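Local coordinates for periplasmic oligopeptide-binding protein (Burkholderia pseudomallei, PDB 3ZS6), which binds peptides in the periplasm, probably delivering them to an ABC transporter for uptake into the cell, at residues Q258-D270 with R394-A408. Sequence-based numbering, arbitrary orientation. Where two conformers were deposited one is given.
Sequences QLATYYYYLKNSD and RHDGKVQIARDGWFA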
loop_
_atom_site.group_PDB
_atom_site.type_symbol
_atom_site.label_atom_id
_atom_site.label_comp_id
_atom_site.label_asym_id
_atom_site.label_seq_id
_atom_site.Cartn_x
_atom_site.Cartn_y
_atom_site.Cartn_z
ATOM N N GLN A 258 1.598 -11.741 -3.640
ATOM C CA GLN A 258 1.099 -10.412 -3.974
ATOM C C GLN A 258 2.208 -9.543 -4.545
ATOM O O GLN A 258 3.386 -9.872 -4.396
ATOM C CB GLN A 258 0.486 -9.753 -2.739
ATOM C CG GLN A 258 -0.989 -10.092 -2.552
ATOM C CD GLN A 258 -1.462 -9.889 -1.127
ATOM O OE1 GLN A 258 -0.656 -9.700 -0.216
ATOM N NE2 GLN A 258 -2.775 -9.935 -0.926
ATOM N N LEU A 259 1.831 -8.449 -5.209
ATOM C CA LEU A 259 2.803 -7.451 -5.643
ATOM C C LEU A 259 3.062 -6.540 -4.450
ATOM O O LEU A 259 2.586 -5.404 -4.395
ATOM C CB LEU A 259 2.291 -6.644 -6.841
ATOM C CG LEU A 259 2.254 -7.351 -8.202
ATOM C CD1 LEU A 259 1.606 -6.468 -9.278
ATOM C CD2 LEU A 259 3.658 -7.796 -8.632
ATOM N N ALA A 260 3.806 -7.059 -3.482
ATOM C CA ALA A 260 3.977 -6.372 -2.212
ATOM C C ALA A 260 5.251 -6.869 -1.540
ATOM O O ALA A 260 5.579 -8.054 -1.624
ATOM C CB ALA A 260 2.744 -6.609 -1.316
ATOM N N THR A 261 5.968 -5.963 -0.884
ATOM C CA THR A 261 7.272 -6.284 -0.303
ATOM C C THR A 261 7.308 -5.976 1.192
ATOM O O THR A 261 6.914 -4.891 1.626
ATOM C CB THR A 261 8.397 -5.485 -1.014
ATOM O OG1 THR A 261 8.357 -5.750 -2.421
ATOM C CG2 THR A 261 9.784 -5.858 -0.467
ATOM N N TYR A 262 7.791 -6.941 1.967
ATOM C CA TYR A 262 7.948 -6.810 3.407
ATOM C C TYR A 262 9.400 -6.398 3.650
ATOM O O TYR A 262 10.332 -7.030 3.137
ATOM C CB TYR A 262 7.653 -8.163 4.065
ATOM C CG TYR A 262 7.556 -8.204 5.584
ATOM C CD1 TYR A 262 8.672 -7.986 6.385
ATOM C CD2 TYR A 262 6.358 -8.527 6.210
ATOM C CE1 TYR A 262 8.585 -8.053 7.774
ATOM C CE2 TYR A 262 6.264 -8.603 7.595
ATOM C CZ TYR A 262 7.380 -8.368 8.372
ATOM O OH TYR A 262 7.290 -8.442 9.752
ATOM N N TYR A 263 9.596 -5.325 4.402
ATOM C CA TYR A 263 10.940 -4.794 4.586
ATOM C C TYR A 263 11.088 -3.989 5.870
ATOM O O TYR A 263 10.097 -3.531 6.464
ATOM C CB TYR A 263 11.352 -3.938 3.384
ATOM C CG TYR A 263 10.647 -2.596 3.285
ATOM C CD1 TYR A 263 11.181 -1.463 3.889
ATOM C CD2 TYR A 263 9.447 -2.463 2.576
ATOM C CE1 TYR A 263 10.544 -0.224 3.792
ATOM C CE2 TYR A 263 8.800 -1.223 2.466
ATOM C CZ TYR A 263 9.357 -0.112 3.078
ATOM O OH TYR A 263 8.738 1.112 2.984
ATOM N N TYR A 264 12.337 -3.822 6.297
ATOM C CA TYR A 264 12.615 -3.014 7.470
ATOM C C TYR A 264 13.063 -1.613 7.070
ATOM O O TYR A 264 14.025 -1.418 6.319
ATOM C CB TYR A 264 13.654 -3.679 8.379
ATOM C CG TYR A 264 13.088 -4.733 9.312
ATOM C CD1 TYR A 264 11.721 -4.871 9.500
ATOM C CD2 TYR A 264 13.927 -5.585 10.010
ATOM C CE1 TYR A 264 11.208 -5.840 10.364
ATOM C CE2 TYR A 264 13.428 -6.545 10.875
ATOM C CZ TYR A 264 12.066 -6.675 11.050
ATOM O OH TYR A 264 11.580 -7.643 11.919
ATOM N N TYR A 265 12.322 -0.645 7.574
ATOM C CA TYR A 265 12.657 0.755 7.462
ATOM C C TYR A 265 13.931 0.985 8.252
ATOM O O TYR A 265 14.130 0.375 9.305
ATOM C CB TYR A 265 11.487 1.522 8.065
ATOM C CG TYR A 265 11.671 2.939 8.546
ATOM C CD1 TYR A 265 12.436 3.229 9.672
ATOM C CD2 TYR A 265 10.977 3.978 7.939
ATOM C CE1 TYR A 265 12.550 4.527 10.142
ATOM C CE2 TYR A 265 11.085 5.270 8.393
ATOM C CZ TYR A 265 11.869 5.543 9.494
ATOM O OH TYR A 265 11.957 6.833 9.942
ATOM N N LEU A 266 14.807 1.823 7.708
ATOM C CA LEU A 266 15.994 2.293 8.425
ATOM C C LEU A 266 16.011 3.817 8.382
ATOM O O LEU A 266 15.860 4.417 7.314
ATOM C CB LEU A 266 17.282 1.771 7.775
ATOM C CG LEU A 266 17.533 0.265 7.690
ATOM C CD1 LEU A 266 18.861 0.011 6.963
ATOM C CD2 LEU A 266 17.545 -0.400 9.074
ATOM N N LYS A 267 16.193 4.441 9.541
ATOM C CA LYS A 267 16.252 5.897 9.621
ATOM C C LYS A 267 17.560 6.377 9.016
ATOM O O LYS A 267 18.611 6.282 9.653
ATOM C CB LYS A 267 16.174 6.339 11.080
ATOM C CG LYS A 267 16.207 7.845 11.292
ATOM C CD LYS A 267 16.261 8.150 12.780
ATOM C CE LYS A 267 16.462 9.624 13.061
ATOM N NZ LYS A 267 16.671 9.859 14.519
ATOM N N ASN A 268 17.499 6.888 7.791
ATOM C CA ASN A 268 18.717 7.249 7.061
ATOM C C ASN A 268 19.468 8.456 7.638
ATOM O O ASN A 268 20.625 8.691 7.293
ATOM C CB ASN A 268 18.437 7.461 5.567
ATOM C CG ASN A 268 18.311 6.147 4.794
ATOM O OD1 ASN A 268 17.709 5.171 5.270
ATOM N ND2 ASN A 268 18.890 6.116 3.601
ATOM N N SER A 269 18.816 9.216 8.510
ATOM C CA SER A 269 19.489 10.319 9.185
ATOM C C SER A 269 20.052 9.888 10.542
ATOM O O SER A 269 20.630 10.699 11.267
ATOM C CB SER A 269 18.537 11.506 9.365
ATOM O OG SER A 269 17.509 11.192 10.289
ATOM N N ASP A 270 19.880 8.618 10.901
ATOM C CA ASP A 270 20.496 8.126 12.132
ATOM C C ASP A 270 22.008 8.257 12.009
ATOM O O ASP A 270 22.563 8.025 10.937
ATOM C CB ASP A 270 20.104 6.674 12.417
ATOM C CG ASP A 270 20.773 6.113 13.673
ATOM O OD1 ASP A 270 21.908 5.603 13.558
ATOM O OD2 ASP A 270 20.157 6.160 14.767
ATOM N N ARG A 394 7.289 6.510 11.730
ATOM C CA ARG A 394 8.147 6.377 10.553
ATOM C C ARG A 394 8.218 7.700 9.767
ATOM O O ARG A 394 9.302 8.137 9.370
ATOM C CB ARG A 394 7.693 5.203 9.664
ATOM C CG ARG A 394 7.868 3.832 10.325
ATOM C CD ARG A 394 7.450 2.663 9.425
ATOM N NE ARG A 394 6.205 2.907 8.691
ATOM C CZ ARG A 394 5.320 1.971 8.341
ATOM N NH1 ARG A 394 5.507 0.699 8.692
ATOM N NH2 ARG A 394 4.233 2.315 7.638
ATOM N N HIS A 395 7.068 8.340 9.550
ATOM C CA HIS A 395 7.053 9.648 8.886
ATOM C C HIS A 395 7.944 10.653 9.616
ATOM O O HIS A 395 8.632 11.459 8.985
ATOM C CB HIS A 395 5.623 10.214 8.780
ATOM C CG HIS A 395 4.836 9.672 7.626
ATOM N ND1 HIS A 395 5.205 9.876 6.313
ATOM C CD2 HIS A 395 3.693 8.942 7.586
ATOM C CE1 HIS A 395 4.329 9.288 5.515
ATOM N NE2 HIS A 395 3.402 8.714 6.263
ATOM N N ASP A 396 7.921 10.606 10.946
ATOM C CA ASP A 396 8.597 11.619 11.760
ATOM C C ASP A 396 10.011 11.184 12.126
ATOM O O ASP A 396 10.726 11.895 12.844
ATOM C CB ASP A 396 7.805 11.918 13.046
ATOM C CG ASP A 396 6.446 12.571 12.771
ATOM O OD1 ASP A 396 6.220 13.021 11.634
ATOM O OD2 ASP A 396 5.607 12.640 13.698
ATOM N N GLY A 397 10.413 10.012 11.641
ATOM C CA GLY A 397 11.726 9.481 11.953
ATOM C C GLY A 397 11.968 9.287 13.445
ATOM O O GLY A 397 13.088 9.445 13.908
ATOM N N LYS A 398 10.922 8.936 14.197
ATOM C CA LYS A 398 11.055 8.705 15.640
ATOM C C LYS A 398 11.349 7.244 15.996
ATOM O O LYS A 398 11.303 6.848 17.166
ATOM C CB LYS A 398 9.809 9.206 16.371
ATOM C CG LYS A 398 9.674 10.719 16.285
ATOM C CD LYS A 398 8.440 11.240 16.986
ATOM C CE LYS A 398 8.356 12.751 16.826
ATOM N NZ LYS A 398 7.295 13.341 17.677
ATOM N N VAL A 399 11.650 6.451 14.973
ATOM C CA VAL A 399 12.046 5.059 15.145
ATOM C C VAL A 399 13.309 4.850 14.315
ATOM O O VAL A 399 13.527 5.562 13.333
ATOM C CB VAL A 399 10.923 4.094 14.679
ATOM C CG1 VAL A 399 9.772 4.075 15.691
ATOM C CG2 VAL A 399 10.405 4.496 13.298
ATOM N N GLN A 400 14.135 3.884 14.706
ATOM C CA GLN A 400 15.431 3.664 14.061
ATOM C C GLN A 400 15.352 2.548 13.023
ATOM O O GLN A 400 15.708 2.732 11.863
ATOM C CB GLN A 400 16.488 3.311 15.111
ATOM C CG GLN A 400 16.832 4.446 16.049
ATOM C CD GLN A 400 17.899 4.052 17.048
ATOM O OE1 GLN A 400 17.695 3.148 17.864
ATOM N NE2 GLN A 400 19.056 4.714 16.976
ATOM N N ILE A 401 14.907 1.381 13.466
ATOM C CA ILE A 401 14.622 0.268 12.578
ATOM C C ILE A 401 13.165 -0.063 12.828
ATOM O O ILE A 401 12.742 -0.146 13.982
ATOM C CB ILE A 401 15.483 -0.963 12.914
ATOM C CG1 ILE A 401 16.971 -0.590 12.927
ATOM C CG2 ILE A 401 15.196 -2.088 11.936
ATOM C CD1 ILE A 401 17.909 -1.759 13.223
ATOM N N ALA A 402 12.388 -0.223 11.763
ATOM C CA ALA A 402 10.946 -0.407 11.924
ATOM C C ALA A 402 10.367 -1.387 10.907
ATOM O O ALA A 402 10.801 -1.435 9.756
ATOM C CB ALA A 402 10.223 0.940 11.848
ATOM N N ARG A 403 9.402 -2.184 11.356
ATOM C CA ARG A 403 8.656 -3.063 10.465
ATOM C C ARG A 403 7.928 -2.184 9.431
ATOM O O ARG A 403 7.270 -1.193 9.785
ATOM C CB ARG A 403 7.659 -3.905 11.269
ATOM C CG ARG A 403 7.264 -5.234 10.597
ATOM C CD ARG A 403 6.474 -4.988 9.309
ATOM N NE ARG A 403 5.194 -4.355 9.592
ATOM C CZ ARG A 403 4.308 -3.982 8.666
ATOM N NH1 ARG A 403 4.562 -4.167 7.375
ATOM N NH2 ARG A 403 3.159 -3.422 9.035
ATOM N N ASP A 404 8.071 -2.526 8.156
ATOM C CA ASP A 404 7.394 -1.785 7.092
ATOM C C ASP A 404 6.984 -2.761 5.988
ATOM O O ASP A 404 7.219 -3.962 6.100
ATOM C CB ASP A 404 8.295 -0.684 6.528
ATOM C CG ASP A 404 7.505 0.531 6.017
ATOM O OD1 ASP A 404 6.402 0.355 5.457
ATOM O OD2 ASP A 404 7.995 1.666 6.172
ATOM N N GLY A 405 6.379 -2.239 4.927
ATOM C CA GLY A 405 5.874 -3.067 3.845
ATOM C C GLY A 405 5.046 -2.218 2.898
ATOM O O GLY A 405 4.316 -1.327 3.333
ATOM N N TRP A 406 5.153 -2.497 1.602
ATOM C CA TRP A 406 4.458 -1.696 0.596
ATOM C C TRP A 406 3.716 -2.603 -0.378
ATOM O O TRP A 406 4.294 -3.555 -0.907
ATOM C CB TRP A 406 5.477 -0.835 -0.156
ATOM C CG TRP A 406 4.906 0.125 -1.163
ATOM C CD1 TRP A 406 4.877 -0.030 -2.521
ATOM C CD2 TRP A 406 4.317 1.400 -0.893
ATOM N NE1 TRP A 406 4.298 1.066 -3.115
ATOM C CE2 TRP A 406 3.951 1.965 -2.138
ATOM C CE3 TRP A 406 4.057 2.122 0.278
ATOM C CZ2 TRP A 406 3.331 3.210 -2.243
ATOM C CZ3 TRP A 406 3.446 3.368 0.172
ATOM C CH2 TRP A 406 3.092 3.899 -1.080
ATOM N N PHE A 407 2.434 -2.313 -0.584
ATOM C CA PHE A 407 1.608 -2.955 -1.609
ATOM C C PHE A 407 1.570 -2.054 -2.830
ATOM O O PHE A 407 1.332 -0.845 -2.707
ATOM C CB PHE A 407 0.166 -3.136 -1.107
ATOM C CG PHE A 407 -0.102 -4.479 -0.498
ATOM C CD1 PHE A 407 0.283 -4.756 0.804
ATOM C CD2 PHE A 407 -0.743 -5.471 -1.230
ATOM C CE1 PHE A 407 0.041 -5.997 1.366
ATOM C CE2 PHE A 407 -0.995 -6.720 -0.673
ATOM C CZ PHE A 407 -0.602 -6.980 0.625
ATOM N N ALA A 408 1.800 -2.623 -4.008
ATOM C CA ALA A 408 1.735 -1.837 -5.236
ATOM C C ALA A 408 0.375 -1.142 -5.350
ATOM O O ALA A 408 -0.654 -1.755 -5.059
ATOM C CB ALA A 408 1.964 -2.740 -6.438
HETATM O O HOH W 1 6.171 1.598 3.147
HETATM O O HOH W 2 9.851 3.055 4.104
#
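Strands 260-266 and 401-407 pair antiparallel in a mixed sheet of the peptide-binding protein, and 401-407 also lines the peptide site. T261/W406, Y263/D404 and Y265/A402 are the hydrogen-bonded pairs, each with a bond in both directions, and the pairing runs on at both ends through A408 N to L259 O and K267 N to Q400 O. The middle is least regular: Y263 N reaches D404 O at 3.2 Å from above the carbonyl plane.

On the face that carries Y263, D404 and Y265, the Y263 ring lies alongside D404, ring and carboxylate planes only 16° apart, with D404 CB 3.8 Å from the ring centroid. Two waters join Y263 OH to the carboxylate, one at each oxygen, while D404 OD1 takes G405 N through its anti lone pair at 2.6 Å. R394 NE is 3.3 Å from D404 OD2, but the oxygen sits above the guanidinium plane, so charge alone acts.

With its CG anti to the backbone N (chi1 159°), the Y265 ring reaches the last turn of helix 387-395, where R394 CG lies over one ring face; V399 O lies at the ring edge, 3.5 Å from Y265 CE1. On the other face of the sheet, A260 CB sits 3.5 Å over the centre of the F407 ring.

R403 makes a salt bridge to the peptide backbone, and G405 and F407 hydrogen-bond to it. Strand 260-266 continues the sheet to 470-480, strand 401-407 to 350-356, and helix 359-376 packs against Y262 and Y264.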